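Local coordinates for transcription termination factor NusA (Planctomyces limnophilus, PDB 4MTN), which probably takes part in both transcription termination and antitermination, binding the core RNA polymerase and the nascent RNA, at residues G110-G115 with V179-E184; E151-V156 with L171-P176. All coordinates share one frame; numbering follows the deposited sequence.

Contact 1 (G110-G115 with V179-E184); sequences GQIVSG and VRRLLE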
loop_
_atom_site.group_PDB
_atom_site.type_symbol
_atom_site.label_atom_id
_atom_site.label_comp_id
_atom_site.label_asym_id
_atom_site.label_seq_id
_atom_site.Cartn_x
_atom_site.Cartn_y
_atom_site.Cartn_z
ATOM N N GLY A 110 5.685 1.308 -7.239
ATOM C CA GLY A 110 6.409 0.295 -6.493
ATOM C C GLY A 110 7.899 0.318 -6.775
ATOM O O GLY A 110 8.654 -0.467 -6.202
ATOM N N GLN A 111 8.325 1.220 -7.654
ATOM C CA GLN A 111 9.727 1.296 -8.056
ATOM C C GLN A 111 10.440 2.502 -7.456
ATOM O O GLN A 111 9.847 3.566 -7.286
ATOM C CB GLN A 111 9.843 1.337 -9.581
ATOM C CG GLN A 111 9.380 0.069 -10.264
ATOM C CD GLN A 111 10.236 -1.126 -9.896
ATOM O OE1 GLN A 111 11.451 -1.009 -9.746
ATOM N NE2 GLN A 111 9.601 -2.282 -9.741
ATOM N N ILE A 112 11.721 2.325 -7.151
ATOM C CA ILE A 112 12.531 3.386 -6.562
ATOM C C ILE A 112 12.777 4.522 -7.548
ATOM O O ILE A 112 13.170 4.295 -8.691
ATOM C CB ILE A 112 13.894 2.847 -6.067
ATOM C CG1 ILE A 112 13.715 2.054 -4.772
ATOM C CG2 ILE A 112 14.875 3.987 -5.835
ATOM C CD1 ILE A 112 15.020 1.587 -4.159
ATOM N N VAL A 113 12.529 5.746 -7.092
ATOM C CA VAL A 113 12.830 6.942 -7.865
ATOM C C VAL A 113 13.645 7.884 -6.985
ATOM O O VAL A 113 13.417 7.964 -5.779
ATOM C CB VAL A 113 11.541 7.635 -8.367
ATOM C CG1 VAL A 113 11.857 8.961 -9.034
ATOM C CG2 VAL A 113 10.797 6.728 -9.335
ATOM N N SER A 114 14.607 8.583 -7.581
ATOM C CA SER A 114 15.470 9.480 -6.825
ATOM C C SER A 114 15.256 10.937 -7.222
ATOM O O SER A 114 14.804 11.231 -8.328
ATOM C CB SER A 114 16.939 9.098 -7.017
ATOM O OG SER A 114 17.789 9.996 -6.325
ATOM N N GLY A 115 15.576 11.845 -6.306
ATOM C CA GLY A 115 15.440 13.266 -6.561
ATOM C C GLY A 115 16.052 14.115 -5.465
ATOM O O GLY A 115 16.751 13.605 -4.589
ATOM N N VAL A 179 11.444 -1.520 0.905
ATOM C CA VAL A 179 12.373 -2.511 1.434
ATOM C C VAL A 179 12.676 -3.574 0.385
ATOM O O VAL A 179 13.827 -3.979 0.207
ATOM C CB VAL A 179 11.813 -3.187 2.700
ATOM C CG1 VAL A 179 12.741 -4.295 3.170
ATOM C CG2 VAL A 179 11.604 -2.161 3.795
ATOM N N ARG A 180 11.630 -4.014 -0.309
ATOM C CA ARG A 180 11.752 -5.040 -1.338
ATOM C C ARG A 180 12.714 -4.609 -2.441
ATOM O O ARG A 180 13.537 -5.399 -2.899
ATOM C CB ARG A 180 10.377 -5.362 -1.931
ATOM C CG ARG A 180 10.386 -6.466 -2.970
ATOM C CD ARG A 180 9.002 -6.683 -3.560
ATOM N NE ARG A 180 8.085 -7.322 -2.621
ATOM C CZ ARG A 180 7.854 -8.631 -2.577
ATOM N NH1 ARG A 180 8.477 -9.443 -3.422
ATOM N NH2 ARG A 180 7.003 -9.129 -1.691
ATOM N N ARG A 181 12.613 -3.350 -2.855
ATOM C CA ARG A 181 13.491 -2.811 -3.888
ATOM C C ARG A 181 14.935 -2.732 -3.404
ATOM O O ARG A 181 15.856 -3.145 -4.107
ATOM C CB ARG A 181 13.021 -1.423 -4.328
ATOM C CG ARG A 181 11.650 -1.375 -4.986
ATOM C CD ARG A 181 11.654 -1.994 -6.373
ATOM N NE ARG A 181 11.346 -3.420 -6.345
ATOM C CZ ARG A 181 10.114 -3.918 -6.335
ATOM N NH1 ARG A 181 9.067 -3.106 -6.347
ATOM N NH2 ARG A 181 9.929 -5.232 -6.314
ATOM N N LEU A 182 15.121 -2.194 -2.202
ATOM C CA LEU A 182 16.452 -2.016 -1.632
ATOM C C LEU A 182 17.176 -3.345 -1.449
ATOM O O LEU A 182 18.391 -3.430 -1.632
ATOM C CB LEU A 182 16.363 -1.281 -0.295
ATOM C CG LEU A 182 15.997 0.201 -0.372
ATOM C CD1 LEU A 182 15.764 0.767 1.018
ATOM C CD2 LEU A 182 17.082 0.980 -1.098
ATOM N N LEU A 183 16.425 -4.380 -1.089
ATOM C CA LEU A 183 16.992 -5.715 -0.943
ATOM C C LEU A 183 17.437 -6.260 -2.295
ATOM O O LEU A 183 18.467 -6.929 -2.396
ATOM C CB LEU A 183 15.983 -6.662 -0.291
ATOM C CG LEU A 183 15.804 -6.475 1.219
ATOM C CD1 LEU A 183 14.630 -7.290 1.739
ATOM C CD2 LEU A 183 17.082 -6.850 1.951
ATOM N N GLU A 184 16.660 -5.963 -3.331
ATOM C CA GLU A 184 16.988 -6.393 -4.685
ATOM C C GLU A 184 18.280 -5.742 -5.167
ATOM O O GLU A 184 19.055 -6.351 -5.899
ATOM C CB GLU A 184 15.842 -6.069 -5.647
ATOM C CG GLU A 184 14.596 -6.918 -5.444
ATOM C CD GLU A 184 13.396 -6.396 -6.213
ATOM O OE1 GLU A 184 13.527 -5.358 -6.895
ATOM O OE2 GLU A 184 12.319 -7.023 -6.132
#
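Arg181, reaching out from helix 176-186, gives one N-H to the main chain of Gly110: NH1 stands 2.7 Å from Gly110 O, in the plane of the guanidinium but well above that of the carbonyl. Over one face of the same guanidinium lies the Gln111 amide, nearly parallel at 13°, with its NE2 3.5 Å from Arg181 NH1 and displaced toward the rim. Nearer the helix backbone, the chain of Ile112 runs past that of Arg181 in the opposite direction, CG1 meeting Arg181 CB at 3.6 Å, while Ile112 CD1 touches Leu182 CD2 at 3.7 Å. A strand of the S1 domain, which has the OB fold, is thereby joined at its outset to the helix that follows strand 167-172 in the chain. Behind this first shell Glu184, one turn on, forms a side-on salt bridge with the guanidinium, Arg181 NE donating to Glu184 OE1 at 3.0 Å and NH2 to OE2. The arginine chain folds twice, at chi2 (-71°) and chi3 (90°), which brings its head between Gly110 O and Glu184. A methionine at Arg181 would probably leave Gly110 O without this donor and the Glu184 carboxylate without its charge mate. Farther out, Leu182 packs on Val236 of helix 231-239.

Contact 2 (E151-V156 with L171-P176); sequences ERIRAV and LSRAHP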
loop_
_atom_site.group_PDB
_atom_site.type_symbol
_atom_site.label_atom_id
_atom_site.label_comp_id
_atom_site.label_asym_id
_atom_site.label_seq_id
_atom_site.Cartn_x
_atom_site.Cartn_y
_atom_site.Cartn_z
ATOM N N GLU A 151 19.016 18.172 -1.056
ATOM C CA GLU A 151 19.651 16.940 -0.601
ATOM C C GLU A 151 19.104 15.736 -1.357
ATOM O O GLU A 151 17.917 15.677 -1.676
ATOM C CB GLU A 151 19.454 16.743 0.903
ATOM C CG GLU A 151 20.237 17.714 1.771
ATOM C CD GLU A 151 20.176 17.355 3.243
ATOM O OE1 GLU A 151 19.597 16.298 3.575
ATOM O OE2 GLU A 151 20.707 18.128 4.070
ATOM N N ARG A 152 19.980 14.777 -1.638
ATOM C CA ARG A 152 19.592 13.570 -2.356
ATOM C C ARG A 152 18.673 12.697 -1.511
ATOM O O ARG A 152 18.921 12.476 -0.327
ATOM C CB ARG A 152 20.830 12.776 -2.778
ATOM C CG ARG A 152 21.698 13.480 -3.809
ATOM C CD ARG A 152 20.973 13.615 -5.139
ATOM N NE ARG A 152 20.722 12.317 -5.758
ATOM C CZ ARG A 152 20.047 12.146 -6.891
ATOM N NH1 ARG A 152 19.549 13.194 -7.534
ATOM N NH2 ARG A 152 19.867 10.927 -7.381
ATOM N N ILE A 153 17.608 12.207 -2.134
ATOM C CA ILE A 153 16.647 11.344 -1.463
ATOM C C ILE A 153 16.035 10.393 -2.486
ATOM O O ILE A 153 15.917 10.734 -3.664
ATOM C CB ILE A 153 15.539 12.169 -0.760
ATOM C CG1 ILE A 153 14.629 11.271 0.081
ATOM C CG2 ILE A 153 14.732 12.964 -1.777
ATOM C CD1 ILE A 153 13.492 12.016 0.752
ATOM N N ARG A 154 15.671 9.192 -2.048
ATOM C CA ARG A 154 14.993 8.253 -2.932
ATOM C C ARG A 154 13.871 7.509 -2.214
ATOM O O ARG A 154 13.919 7.298 -1.002
ATOM C CB ARG A 154 15.991 7.261 -3.533
ATOM C CG ARG A 154 16.763 6.430 -2.526
ATOM C CD ARG A 154 17.708 5.480 -3.243
ATOM N NE ARG A 154 18.475 4.652 -2.318
ATOM C CZ ARG A 154 19.233 3.627 -2.690
ATOM N NH1 ARG A 154 19.324 3.298 -3.971
ATOM N NH2 ARG A 154 19.899 2.927 -1.782
ATOM N N ALA A 155 12.856 7.125 -2.983
ATOM C CA ALA A 155 11.698 6.418 -2.454
ATOM C C ALA A 155 10.965 5.706 -3.585
ATOM O O ALA A 155 11.373 5.784 -4.744
ATOM C CB ALA A 155 10.766 7.381 -1.736
ATOM N N VAL A 156 9.880 5.016 -3.248
ATOM C CA VAL A 156 9.087 4.318 -4.253
ATOM C C VAL A 156 7.836 5.118 -4.586
ATOM O O VAL A 156 7.291 5.819 -3.733
ATOM C CB VAL A 156 8.686 2.900 -3.795
ATOM C CG1 VAL A 156 9.917 2.022 -3.654
ATOM C CG2 VAL A 156 7.901 2.951 -2.494
ATOM N N LEU A 171 5.070 9.773 -3.362
ATOM C CA LEU A 171 6.098 8.794 -3.029
ATOM C C LEU A 171 5.862 8.175 -1.655
ATOM O O LEU A 171 4.991 8.616 -0.906
ATOM C CB LEU A 171 7.478 9.452 -3.070
ATOM C CG LEU A 171 7.754 10.371 -4.261
ATOM C CD1 LEU A 171 9.040 11.151 -4.043
ATOM C CD2 LEU A 171 7.819 9.573 -5.556
ATOM N N SER A 172 6.646 7.152 -1.327
ATOM C CA SER A 172 6.647 6.583 0.016
ATOM C C SER A 172 8.016 6.019 0.382
ATOM O O SER A 172 8.620 5.301 -0.413
ATOM C CB SER A 172 5.585 5.489 0.130
ATOM O OG SER A 172 5.539 4.956 1.442
ATOM N N ARG A 173 8.515 6.339 1.572
ATOM C CA ARG A 173 9.635 5.582 2.122
ATOM C C ARG A 173 9.143 4.565 3.150
ATOM O O ARG A 173 9.914 3.744 3.643
ATOM C CB ARG A 173 10.669 6.513 2.753
ATOM C CG ARG A 173 10.936 7.779 1.957
ATOM C CD ARG A 173 12.427 8.038 1.817
ATOM N NE ARG A 173 13.167 7.721 3.035
ATOM C CZ ARG A 173 14.458 7.403 3.056
ATOM N NH1 ARG A 173 15.148 7.352 1.924
ATOM N NH2 ARG A 173 15.058 7.126 4.205
ATOM N N ALA A 174 7.851 4.629 3.464
ATOM C CA ALA A 174 7.263 3.777 4.493
ATOM C C ALA A 174 6.626 2.508 3.931
ATOM O O ALA A 174 6.242 1.613 4.686
ATOM C CB ALA A 174 6.235 4.563 5.290
ATOM N N HIS A 175 6.512 2.434 2.609
ATOM C CA HIS A 175 5.849 1.302 1.969
ATOM C C HIS A 175 6.752 0.074 1.980
ATOM O O HIS A 175 7.968 0.197 1.835
ATOM C CB HIS A 175 5.450 1.656 0.534
ATOM C CG HIS A 175 4.381 0.772 -0.033
ATOM N ND1 HIS A 175 4.653 -0.457 -0.595
ATOM C CD2 HIS A 175 3.041 0.939 -0.121
ATOM C CE1 HIS A 175 3.524 -1.009 -1.005
ATOM N NE2 HIS A 175 2.532 -0.184 -0.731
ATOM N N PRO A 176 6.157 -1.116 2.167
ATOM C CA PRO A 176 6.900 -2.380 2.111
ATOM C C PRO A 176 7.718 -2.524 0.830
ATOM O O PRO A 176 8.823 -3.059 0.872
ATOM C CB PRO A 176 5.794 -3.434 2.170
ATOM C CG PRO A 176 4.711 -2.779 2.944
ATOM C CD PRO A 176 4.754 -1.322 2.570
#
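Val156 and Ser172 form an antiparallel hydrogen-bonded pair, Val156 N giving to Ser172 O at 3.1 Å and Ser172 N to Val156 O at 2.8 Å. That second acceptor is also approached by the CA-H of Leu171, a weaker C-H...O contact.

Beyond the pair the 171-176 segment leaves the sheet, and a side chain takes up the bonding there: Arg173 NH1 donates to Arg154 O at 3.2 Å, an almost straight bond (161°) lying in the carbonyl plane and close to the guanidinium plane. With CG anti to its own carbonyl carbon (chi1 -41°), Arg173 sets that atom 3.7 Å from Ala155 CB; two further bends, at chi2 and chi3, carry the chain alongside strand 152-162 toward Arg154. The small side chain of Ala155 fits between this aliphatic stem and Leu171, whose CB is 4.1 Å from Ala155 CB. Arg173 is buried, and its charge is met by a salt bridge from NH2 to Glu145.

Next to the Ser172 side chain, Val156 turns CG2 toward the loop and meets His175 CB at 4.1 Å, the two side chains crossing at about a right angle. Ser172 OG is bonded to Glu140 and accepts a weak bond from Ala174 N. His175 is the N-cap of helix 176-186, its ND1 accepting from Asp177 N. Taken together, this is the open end of the beta hairpin 152-162/167-172, which closes the S1 domain's OB-fold sheet and leads through the short loop 173-175 into a helix capped by His175.

Overall arrangement
Strand 152-162 ties the two contacts together: its residues in contact 2 also pair with strand 112-120, where Ala155 O probably accepts a hydrogen bond from Val113 N and Ile153 O one from Gly115 N. The centres of the contacts lie about 8 Å apart, contact 2 nested along the chain inside the loop that contact 1 closes. Contact 2 is the buried one, built on strand pairing, apolar packing round Ala155 and a buried arginine; contact 1 is partly buried and relies on side chains, with no backbone pairing between strand and helix. In both an arginine donates to a backbone carbonyl; the arginine's charge is answered within the helix in contact 1 and by Glu145, outside the segments, in contact 2.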